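N-acyl-D-glutamate deacylase (Bordetella bronchiseptica, PDB 3GIP) probably catalyses the hydrolytic deacylation of N-acyl-D-glutamate, as a zinc-dependent member of the amidohydrolase superfamily. Local coordinates at residues E5-I16 and R26-A37; G67-E75 and L114-A122. All blocks are in the same frame, centred on the assembly; numbering follows the deposited sequence.

Interaction 1: E5-I16 and R26-A37; sequences EKLDFKITGGWI and RADLGVRDGRIA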
loop_
_atom_site.group_PDB
_atom_site.type_symbol
_atom_site.label_atom_id
_atom_site.label_comp_id
_atom_site.label_asym_id
_atom_site.label_seq_id
_atom_site.Cartn_x
_atom_site.Cartn_y
_atom_site.Cartn_z
ATOM N N GLU A 5 14.475 29.434 -20.275
ATOM C CA GLU A 5 13.090 29.581 -19.742
ATOM C C GLU A 5 13.107 29.385 -18.231
ATOM O O GLU A 5 13.698 28.431 -17.724
ATOM C CB GLU A 5 12.164 28.550 -20.391
ATOM C CG GLU A 5 10.687 28.794 -20.132
ATOM C CD GLU A 5 9.800 27.764 -20.806
ATOM O OE1 GLU A 5 9.996 27.507 -22.013
ATOM O OE2 GLU A 5 8.900 27.217 -20.133
ATOM N N LYS A 6 12.451 30.291 -17.516
ATOM C CA LYS A 6 12.407 30.233 -16.061
ATOM C C LYS A 6 11.863 28.908 -15.535
ATOM O O LYS A 6 10.892 28.365 -16.063
ATOM C CB LYS A 6 11.561 31.390 -15.525
ATOM C CG LYS A 6 11.651 31.592 -14.024
ATOM C CD LYS A 6 10.983 32.896 -13.618
ATOM C CE LYS A 6 11.163 33.176 -12.137
ATOM N NZ LYS A 6 10.594 34.503 -11.760
ATOM N N LEU A 7 12.507 28.394 -14.491
ATOM C CA LEU A 7 12.092 27.146 -13.864
ATOM C C LEU A 7 10.958 27.439 -12.892
ATOM O O LEU A 7 10.900 28.520 -12.306
ATOM C CB LEU A 7 13.258 26.523 -13.092
ATOM C CG LEU A 7 14.433 25.941 -13.877
ATOM C CD1 LEU A 7 15.563 25.595 -12.919
ATOM C CD2 LEU A 7 13.979 24.708 -14.641
ATOM N N ASP A 8 10.058 26.478 -12.722
ATOM C CA ASP A 8 8.948 26.659 -11.798
ATOM C C ASP A 8 9.412 26.371 -10.378
ATOM O O ASP A 8 8.896 26.942 -9.415
ATOM C CB ASP A 8 7.786 25.732 -12.162
ATOM C CG ASP A 8 7.115 26.129 -13.459
ATOM O OD1 ASP A 8 6.829 27.333 -13.629
ATOM O OD2 ASP A 8 6.865 25.246 -14.304
ATOM N N PHE A 9 10.402 25.492 -10.259
ATOM C CA PHE A 9 10.939 25.112 -8.961
ATOM C C PHE A 9 12.374 24.623 -9.118
ATOM O O PHE A 9 12.755 24.101 -10.164
ATOM C CB PHE A 9 10.092 23.978 -8.370
ATOM C CG PHE A 9 9.719 24.169 -6.923
ATOM C CD1 PHE A 9 8.386 24.327 -6.559
ATOM C CD2 PHE A 9 10.690 24.165 -5.923
ATOM C CE1 PHE A 9 8.019 24.478 -5.222
ATOM C CE2 PHE A 9 10.333 24.314 -4.579
ATOM C CZ PHE A 9 8.994 24.471 -4.230
ATOM N N LYS A 10 13.178 24.818 -8.083
ATOM C CA LYS A 10 14.545 24.327 -8.100
ATOM C C LYS A 10 14.914 23.976 -6.667
ATOM O O LYS A 10 14.554 24.686 -5.730
ATOM C CB LYS A 10 15.520 25.359 -8.686
ATOM C CG LYS A 10 15.861 26.554 -7.814
ATOM C CD LYS A 10 16.959 27.370 -8.488
ATOM C CE LYS A 10 17.401 28.559 -7.649
ATOM N NZ LYS A 10 18.512 29.308 -8.310
ATOM N N ILE A 11 15.594 22.848 -6.509
ATOM C CA ILE A 11 16.024 22.368 -5.202
ATOM C C ILE A 11 17.539 22.284 -5.283
ATOM O O ILE A 11 18.089 21.440 -5.992
ATOM C CB ILE A 11 15.427 20.984 -4.910
ATOM C CG1 ILE A 11 13.901 21.058 -5.012
ATOM C CG2 ILE A 11 15.859 20.512 -3.528
ATOM C CD1 ILE A 11 13.210 19.716 -4.910
ATOM N N THR A 12 18.212 23.158 -4.545
ATOM C CA THR A 12 19.664 23.226 -4.601
ATOM C C THR A 12 20.461 22.859 -3.353
ATOM O O THR A 12 19.929 22.798 -2.244
ATOM C CB THR A 12 20.095 24.641 -5.020
ATOM O OG1 THR A 12 21.524 24.720 -5.045
ATOM C CG2 THR A 12 19.548 25.666 -4.035
ATOM N N GLY A 13 21.752 22.615 -3.567
ATOM C CA GLY A 13 22.668 22.296 -2.485
ATOM C C GLY A 13 22.607 20.918 -1.855
ATOM O O GLY A 13 23.426 20.602 -0.991
ATOM N N GLY A 14 21.661 20.092 -2.284
ATOM C CA GLY A 14 21.544 18.769 -1.697
ATOM C C GLY A 14 22.226 17.650 -2.459
ATOM O O GLY A 14 22.920 17.879 -3.453
ATOM N N TRP A 15 22.036 16.429 -1.965
ATOM C CA TRP A 15 22.598 15.241 -2.585
ATOM C C TRP A 15 21.465 14.434 -3.189
ATOM O O TRP A 15 20.489 14.099 -2.517
ATOM C CB TRP A 15 23.359 14.401 -1.558
ATOM C CG TRP A 15 24.666 15.008 -1.165
ATOM C CD1 TRP A 15 24.861 16.073 -0.331
ATOM C CD2 TRP A 15 25.963 14.627 -1.641
ATOM N NE1 TRP A 15 26.201 16.380 -0.260
ATOM C CE2 TRP A 15 26.899 15.509 -1.054
ATOM C CE3 TRP A 15 26.426 13.627 -2.507
ATOM C CZ2 TRP A 15 28.273 15.419 -1.305
ATOM C CZ3 TRP A 15 27.795 13.539 -2.758
ATOM C CH2 TRP A 15 28.701 14.432 -2.157
ATOM N N ILE A 16 21.598 14.126 -4.471
ATOM C CA ILE A 16 20.577 13.379 -5.179
ATOM C C ILE A 16 20.728 11.865 -5.119
ATOM O O ILE A 16 21.792 11.327 -5.412
ATOM C CB ILE A 16 20.552 13.766 -6.674
ATOM C CG1 ILE A 16 20.185 15.242 -6.836
ATOM C CG2 ILE A 16 19.574 12.873 -7.428
ATOM C CD1 ILE A 16 18.762 15.566 -6.487
ATOM N N ARG A 26 26.156 15.070 -5.558
ATOM C CA ARG A 26 25.887 16.481 -5.311
ATOM C C ARG A 26 25.405 17.143 -6.597
ATOM O O ARG A 26 26.176 17.316 -7.542
ATOM C CB ARG A 26 27.157 17.176 -4.811
ATOM C CG ARG A 26 27.068 18.696 -4.781
ATOM C CD ARG A 26 26.156 19.207 -3.673
ATOM N NE ARG A 26 25.838 20.620 -3.867
ATOM C CZ ARG A 26 24.894 21.066 -4.691
ATOM N NH1 ARG A 26 24.166 20.210 -5.394
ATOM N NH2 ARG A 26 24.691 22.370 -4.828
ATOM N N ALA A 27 24.127 17.509 -6.630
ATOM C CA ALA A 27 23.542 18.145 -7.806
ATOM C C ALA A 27 22.222 18.828 -7.463
ATOM O O ALA A 27 21.586 18.495 -6.461
ATOM C CB ALA A 27 23.318 17.103 -8.898
ATOM N N ASP A 28 21.817 19.788 -8.291
ATOM C CA ASP A 28 20.563 20.503 -8.077
ATOM C C ASP A 28 19.489 19.940 -9.002
ATOM O O ASP A 28 19.794 19.388 -10.060
ATOM C CB ASP A 28 20.730 22.002 -8.355
ATOM C CG ASP A 28 21.860 22.624 -7.561
ATOM O OD1 ASP A 28 22.119 22.165 -6.431
ATOM O OD2 ASP A 28 22.485 23.586 -8.061
ATOM N N LEU A 29 18.231 20.082 -8.602
ATOM C CA LEU A 29 17.117 19.583 -9.395
ATOM C C LEU A 29 16.236 20.740 -9.851
ATOM O O LEU A 29 15.849 21.588 -9.046
ATOM C CB LEU A 29 16.281 18.604 -8.566
ATOM C CG LEU A 29 15.105 17.906 -9.253
ATOM C CD1 LEU A 29 15.615 16.762 -10.110
ATOM C CD2 LEU A 29 14.152 17.369 -8.198
ATOM N N GLY A 30 15.933 20.769 -11.147
ATOM C CA GLY A 30 15.093 21.817 -11.695
ATOM C C GLY A 30 13.762 21.264 -12.170
ATOM O O GLY A 30 13.702 20.183 -12.757
ATOM N N VAL A 31 12.690 22.009 -11.921
ATOM C CA VAL A 31 11.356 21.577 -12.316
ATOM C C VAL A 31 10.636 22.611 -13.172
ATOM O O VAL A 31 10.726 23.814 -12.923
ATOM C CB VAL A 31 10.482 21.289 -11.069
ATOM C CG1 VAL A 31 9.072 20.899 -11.491
ATOM C CG2 VAL A 31 11.110 20.186 -10.237
ATOM N N ARG A 32 9.927 22.135 -14.190
ATOM C CA ARG A 32 9.152 23.017 -15.052
ATOM C C ARG A 32 7.992 22.245 -15.661
ATOM O O ARG A 32 8.165 21.132 -16.163
ATOM C CB ARG A 32 10.008 23.615 -16.171
ATOM C CG ARG A 32 9.256 24.701 -16.940
ATOM C CD ARG A 32 9.970 25.152 -18.200
ATOM N NE ARG A 32 11.288 25.716 -17.935
ATOM C CZ ARG A 32 12.430 25.109 -18.237
ATOM N NH1 ARG A 32 12.414 23.915 -18.814
ATOM N NH2 ARG A 32 13.587 25.697 -17.969
ATOM N N ASP A 33 6.807 22.842 -15.604
ATOM C CA ASP A 33 5.605 22.227 -16.150
ATOM C C ASP A 33 5.326 20.855 -15.548
ATOM O O ASP A 33 4.866 19.942 -16.239
ATOM C CB ASP A 33 5.717 22.126 -17.672
ATOM C CG ASP A 33 5.918 23.480 -18.328
ATOM O OD1 ASP A 33 5.099 24.388 -18.074
ATOM O OD2 ASP A 33 6.893 23.637 -19.094
ATOM N N GLY A 34 5.617 20.723 -14.256
ATOM C CA GLY A 34 5.372 19.482 -13.541
ATOM C C GLY A 34 6.389 18.376 -13.739
ATOM O O GLY A 34 6.286 17.321 -13.115
ATOM N N ARG A 35 7.380 18.619 -14.589
ATOM C CA ARG A 35 8.397 17.615 -14.884
ATOM C C ARG A 35 9.788 18.049 -14.450
ATOM O O ARG A 35 10.034 19.229 -14.197
ATOM C CB ARG A 35 8.430 17.349 -16.389
ATOM C CG ARG A 35 7.091 17.006 -17.005
ATOM C CD ARG A 35 6.914 15.514 -17.119
ATOM N NE ARG A 35 5.806 15.166 -18.003
ATOM C CZ ARG A 35 5.587 13.941 -18.466
ATOM N NH1 ARG A 35 6.404 12.951 -18.130
ATOM N NH2 ARG A 35 4.552 13.704 -19.258
ATOM N N ILE A 36 10.699 17.086 -14.372
ATOM C CA ILE A 36 12.077 17.384 -14.020
ATOM C C ILE A 36 12.670 17.957 -15.303
ATOM O O ILE A 36 12.827 17.247 -16.298
ATOM C CB ILE A 36 12.832 16.108 -13.598
ATOM C CG1 ILE A 36 12.159 15.509 -12.358
ATOM C CG2 ILE A 36 14.291 16.431 -13.312
ATOM C CD1 ILE A 36 12.796 14.233 -11.865
ATOM N N ALA A 37 12.967 19.250 -15.281
ATOM C CA ALA A 37 13.499 19.939 -16.451
ATOM C C ALA A 37 15.013 19.878 -16.583
ATOM O O ALA A 37 15.547 20.002 -17.687
ATOM C CB ALA A 37 13.038 21.396 -16.439
HETATM O O HOH W 1 5.924 22.726 -12.290
HETATM O O HOH W 2 19.792 19.683 -4.570
#
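F9 and I11 of strand 9-12 pair antiparallel with V31 and L29 of strand 28-32, in a small mixed sheet near the N-terminus; the centre of the contact lies about 28 Å from the centre of the chain. I11 and L29 exchange two backbone bonds. V31 N gives its hydrogen to F9 O. V31 O accepts from both D8 N (2.8 Å) and F9 N (3.2 Å), so D8 and F9 form a classic beta bulge. On one face F9 packs by its CB on V31 CB, and the CD1 of I11 lies beside the CD2 of L29. Amidohydrolases commonly carry a small beta domain beside the TIM barrel, formed from both ends of the chain, and this sheet is consistent with its N-terminal part; I11 and L29 also touch V428 of strand 428-431. Next to the bulge, D8 OD2 takes a nearly straight bond from N of D33 (2.7 Å, 171°), the second residue of the type I' turn from R32 to R35. R32 bends at chi3 (-60°), which brings NH2 to E5 O (2.7 Å) and NE to K6 O. L7 CD2 and E5 CB lie over opposite faces of its guanidinium. At the other end D28 OD1 accepts from G13 N (2.9 Å) and from both NH1 and NH2 of R26. The CB of R26 sits over the six-membered ring of W15, 3.9 Å from its centroid.

Interaction 2: G67-E75 and L114-A122; sequences GHDDLMFVE and LLGETPLFA
L71 packs on L115, T118 and L120 between helix 72-75, with the loop that leads into it, and the irregular segment 114-122. Its CG stands anti to the carbonyl carbon (chi1 -44°), and its two methyls spread over the other segment. CD1 meets L115 CB (3.9 Å) and lies 3.4 Å from T118 O. CD2 meets L120 CD2 (4.0 Å), the two leucines crossing at about a right angle, and also approaches the F121 ring obliquely. L115 CD2 in turn packs against the carboxylate of D70, 3.4 Å from OD2. M72 bends at chi2 and chi3, and its CE comes close to L115 O. Over one face of the H68 ring lies L114 CD1.

H68 gives the contact its place. Its side chain is about 5 Å from the bound zinc and touches C95, a zinc ligand. In the TIM-barrel amidohydrolases, metal and substrate are held by loops at the C-terminal ends of the barrel strands, and this packing is consistent with two such loops lying side by side near the metal.

The direct polar link is at E75. Its OE2 accepts from T118 N (3.2 Å), which comes from above the carboxylate plane. A very short bond from T118 OG1 to the same oxygen is modelled, but the position of OG1 is doubtful.

Waters add further links. One bridges E75 OE1 (2.6 Å) and E117 N. One lies between H68 O and L114 O. A third accepts from L71 N (2.8 Å), near H68 O and L115 O.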
loop_
_atom_site.group_PDB
_atom_site.type_symbol
_atom_site.label_atom_id
_atom_site.label_comp_id
_atom_site.label_asym_id
_atom_site.label_seq_id
_atom_site.Cartn_x
_atom_site.Cartn_y
_atom_site.Cartn_z
ATOM N N GLY A 67 -1.902 0.699 -0.256
ATOM C CA GLY A 67 -2.791 1.611 0.426
ATOM C C GLY A 67 -4.224 1.118 0.407
ATOM O O GLY A 67 -4.591 0.267 -0.404
ATOM N N HIS A 68 -5.020 1.634 1.338
ATOM C CA HIS A 68 -6.443 1.312 1.431
ATOM C C HIS A 68 -7.170 2.649 1.474
ATOM O O HIS A 68 -8.271 2.755 2.015
ATOM C CB HIS A 68 -6.755 0.535 2.713
ATOM C CG HIS A 68 -6.381 -0.912 2.653
ATOM N ND1 HIS A 68 -6.918 -1.784 1.729
ATOM C CD2 HIS A 68 -5.534 -1.644 3.414
ATOM C CE1 HIS A 68 -6.417 -2.992 1.926
ATOM N NE2 HIS A 68 -5.575 -2.933 2.942
ATOM N N ASP A 69 -6.542 3.665 0.895
ATOM C CA ASP A 69 -7.080 5.023 0.894
ATOM C C ASP A 69 -8.086 5.295 -0.226
ATOM O O ASP A 69 -8.389 6.449 -0.524
ATOM C CB ASP A 69 -5.916 6.007 0.785
ATOM C CG ASP A 69 -4.726 5.585 1.625
ATOM O OD1 ASP A 69 -4.675 5.946 2.821
ATOM O OD2 ASP A 69 -3.853 4.870 1.088
ATOM N N ASP A 70 -8.610 4.226 -0.813
ATOM C CA ASP A 70 -9.569 4.312 -1.914
ATOM C C ASP A 70 -10.580 5.450 -1.836
ATOM O O ASP A 70 -10.745 6.213 -2.792
ATOM C CB ASP A 70 -10.353 3.004 -2.029
ATOM C CG ASP A 70 -9.469 1.817 -2.312
ATOM O OD1 ASP A 70 -9.642 1.196 -3.384
ATOM O OD2 ASP A 70 -8.606 1.506 -1.463
ATOM N N LEU A 71 -11.259 5.553 -0.699
ATOM C CA LEU A 71 -12.298 6.565 -0.525
ATOM C C LEU A 71 -11.880 7.818 0.231
ATOM O O LEU A 71 -12.705 8.696 0.475
ATOM C CB LEU A 71 -13.494 5.938 0.191
ATOM C CG LEU A 71 -13.927 4.556 -0.298
ATOM C CD1 LEU A 71 -14.990 4.006 0.640
ATOM C CD2 LEU A 71 -14.437 4.638 -1.727
ATOM N N MET A 72 -10.608 7.914 0.597
ATOM C CA MET A 72 -10.132 9.066 1.351
ATOM C C MET A 72 -9.960 10.338 0.536
ATOM O O MET A 72 -9.931 11.433 1.089
ATOM C CB MET A 72 -8.809 8.725 2.041
ATOM C CG MET A 72 -8.931 7.593 3.044
ATOM S SD MET A 72 -10.144 7.948 4.328
ATOM C CE MET A 72 -11.530 7.016 3.753
ATOM N N PHE A 73 -9.841 10.199 -0.778
ATOM C CA PHE A 73 -9.661 11.364 -1.630
ATOM C C PHE A 73 -10.916 12.234 -1.608
ATOM O O PHE A 73 -10.877 13.407 -1.969
ATOM C CB PHE A 73 -9.299 10.895 -3.040
ATOM C CG PHE A 73 -8.151 9.918 -3.057
ATOM C CD1 PHE A 73 -6.880 10.315 -2.643
ATOM C CD2 PHE A 73 -8.355 8.589 -3.407
ATOM C CE1 PHE A 73 -5.832 9.396 -2.573
ATOM C CE2 PHE A 73 -7.313 7.657 -3.341
ATOM C CZ PHE A 73 -6.050 8.063 -2.921
ATOM N N VAL A 74 -12.026 11.655 -1.163
ATOM C CA VAL A 74 -13.274 12.400 -1.058
ATOM C C VAL A 74 -13.609 12.629 0.421
ATOM O O VAL A 74 -14.100 13.694 0.798
ATOM C CB VAL A 74 -14.450 11.655 -1.751
ATOM C CG1 VAL A 74 -14.705 10.316 -1.076
ATOM C CG2 VAL A 74 -15.706 12.519 -1.716
ATOM N N GLU A 75 -13.321 11.634 1.256
ATOM C CA GLU A 75 -13.605 11.724 2.687
ATOM C C GLU A 75 -12.644 12.596 3.499
ATOM O O GLU A 75 -13.080 13.453 4.269
ATOM C CB GLU A 75 -13.644 10.322 3.304
ATOM C CG GLU A 75 -14.842 9.491 2.882
ATOM C CD GLU A 75 -14.995 8.231 3.710
ATOM O OE1 GLU A 75 -14.830 8.313 4.942
ATOM O OE2 GLU A 75 -15.300 7.162 3.138
ATOM N N LEU A 114 -12.326 -1.908 5.642
ATOM C CA LEU A 114 -10.957 -1.442 5.484
ATOM C C LEU A 114 -10.939 -0.196 4.599
ATOM O O LEU A 114 -9.917 0.483 4.502
ATOM C CB LEU A 114 -10.089 -2.533 4.841
ATOM C CG LEU A 114 -9.918 -3.858 5.592
ATOM C CD1 LEU A 114 -9.108 -4.825 4.737
ATOM C CD2 LEU A 114 -9.228 -3.612 6.927
ATOM N N LEU A 115 -12.077 0.106 3.971
ATOM C CA LEU A 115 -12.190 1.256 3.068
ATOM C C LEU A 115 -12.875 2.496 3.641
ATOM O O LEU A 115 -12.408 3.616 3.439
ATOM C CB LEU A 115 -12.938 0.848 1.795
ATOM C CG LEU A 115 -12.381 -0.298 0.949
ATOM C CD1 LEU A 115 -13.306 -0.536 -0.234
ATOM C CD2 LEU A 115 -10.979 0.038 0.472
ATOM N N GLY A 116 -13.999 2.302 4.322
ATOM C CA GLY A 116 -14.717 3.435 4.886
ATOM C C GLY A 116 -16.221 3.339 4.691
ATOM O O GLY A 116 -16.726 2.308 4.247
ATOM N N GLU A 117 -16.935 4.419 5.002
ATOM C CA GLU A 117 -18.393 4.448 4.885
ATOM C C GLU A 117 -18.936 4.998 3.569
ATOM O O GLU A 117 -20.091 4.748 3.222
ATOM C CB GLU A 117 -18.989 5.254 6.045
ATOM C CG GLU A 117 -18.763 4.635 7.414
ATOM C CD GLU A 117 -19.579 3.373 7.630
ATOM O OE1 GLU A 117 -19.387 2.712 8.673
ATOM O OE2 GLU A 117 -20.418 3.046 6.763
ATOM N N THR A 118 -18.118 5.749 2.840
ATOM C CA THR A 118 -18.552 6.320 1.568
ATOM C C THR A 118 -19.082 5.245 0.627
ATOM O O THR A 118 -18.422 4.233 0.397
ATOM C CB THR A 118 -17.394 7.053 0.855
ATOM O OG1 THR A 118 -16.986 8.177 1.640
ATOM C CG2 THR A 118 -17.833 7.540 -0.519
ATOM N N PRO A 119 -20.291 5.445 0.079
ATOM C CA PRO A 119 -20.870 4.463 -0.841
ATOM C C PRO A 119 -19.909 4.223 -2.001
ATOM O O PRO A 119 -19.367 5.171 -2.573
ATOM C CB PRO A 119 -22.163 5.137 -1.288
ATOM C CG PRO A 119 -22.565 5.902 -0.066
ATOM C CD PRO A 119 -21.255 6.522 0.365
ATOM N N LEU A 120 -19.696 2.959 -2.345
ATOM C CA LEU A 120 -18.783 2.622 -3.429
ATOM C C LEU A 120 -19.248 3.141 -4.785
ATOM O O LEU A 120 -20.434 3.405 -4.994
ATOM C CB LEU A 120 -18.574 1.106 -3.482
ATOM C CG LEU A 120 -17.913 0.525 -2.225
ATOM C CD1 LEU A 120 -17.643 -0.961 -2.413
ATOM C CD2 LEU A 120 -16.615 1.267 -1.950
ATOM N N PHE A 121 -18.296 3.294 -5.699
ATOM C CA PHE A 121 -18.573 3.783 -7.044
ATOM C C PHE A 121 -19.051 2.653 -7.948
ATOM O O PHE A 121 -18.664 1.498 -7.771
ATOM C CB PHE A 121 -17.315 4.430 -7.622
ATOM C CG PHE A 121 -16.951 5.730 -6.963
ATOM C CD1 PHE A 121 -17.498 6.928 -7.412
ATOM C CD2 PHE A 121 -16.091 5.755 -5.871
ATOM C CE1 PHE A 121 -17.191 8.136 -6.782
ATOM C CE2 PHE A 121 -15.777 6.956 -5.233
ATOM C CZ PHE A 121 -16.328 8.148 -5.689
ATOM N N ALA A 122 -19.902 2.993 -8.913
ATOM C CA ALA A 122 -20.453 2.012 -9.843
ATOM C C ALA A 122 -19.374 1.191 -10.543
ATOM O O ALA A 122 -19.449 -0.036 -10.589
ATOM C CB ALA A 122 -21.325 2.720 -10.881
HETATM O O HOH W 3 -10.443 4.447 1.729
HETATM O O HOH W 4 -9.321 2.967 4.641
HETATM O O HOH W 5 -15.452 6.506 6.644
#

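Overall arrangement
The two contacts lie apart, with centres about 34 Å from each other and nearest atoms about 18 Å apart, and they share no strand or helix. They follow one another along the chain. Both are partly buried. Interaction 1 lies mostly in the peripheral sheet, with W15 and R26 pairing separately at one end. It is mostly regular backbone pairing, with charged side chains closing both ends. Interaction 2 lies about 14 Å from the centre of the chain, and one end is close to the zinc. A short helix and its leading loop meet an irregular segment through leucine packing, bridging waters and one glutamate. It buries less surface, 550 against 945 Å².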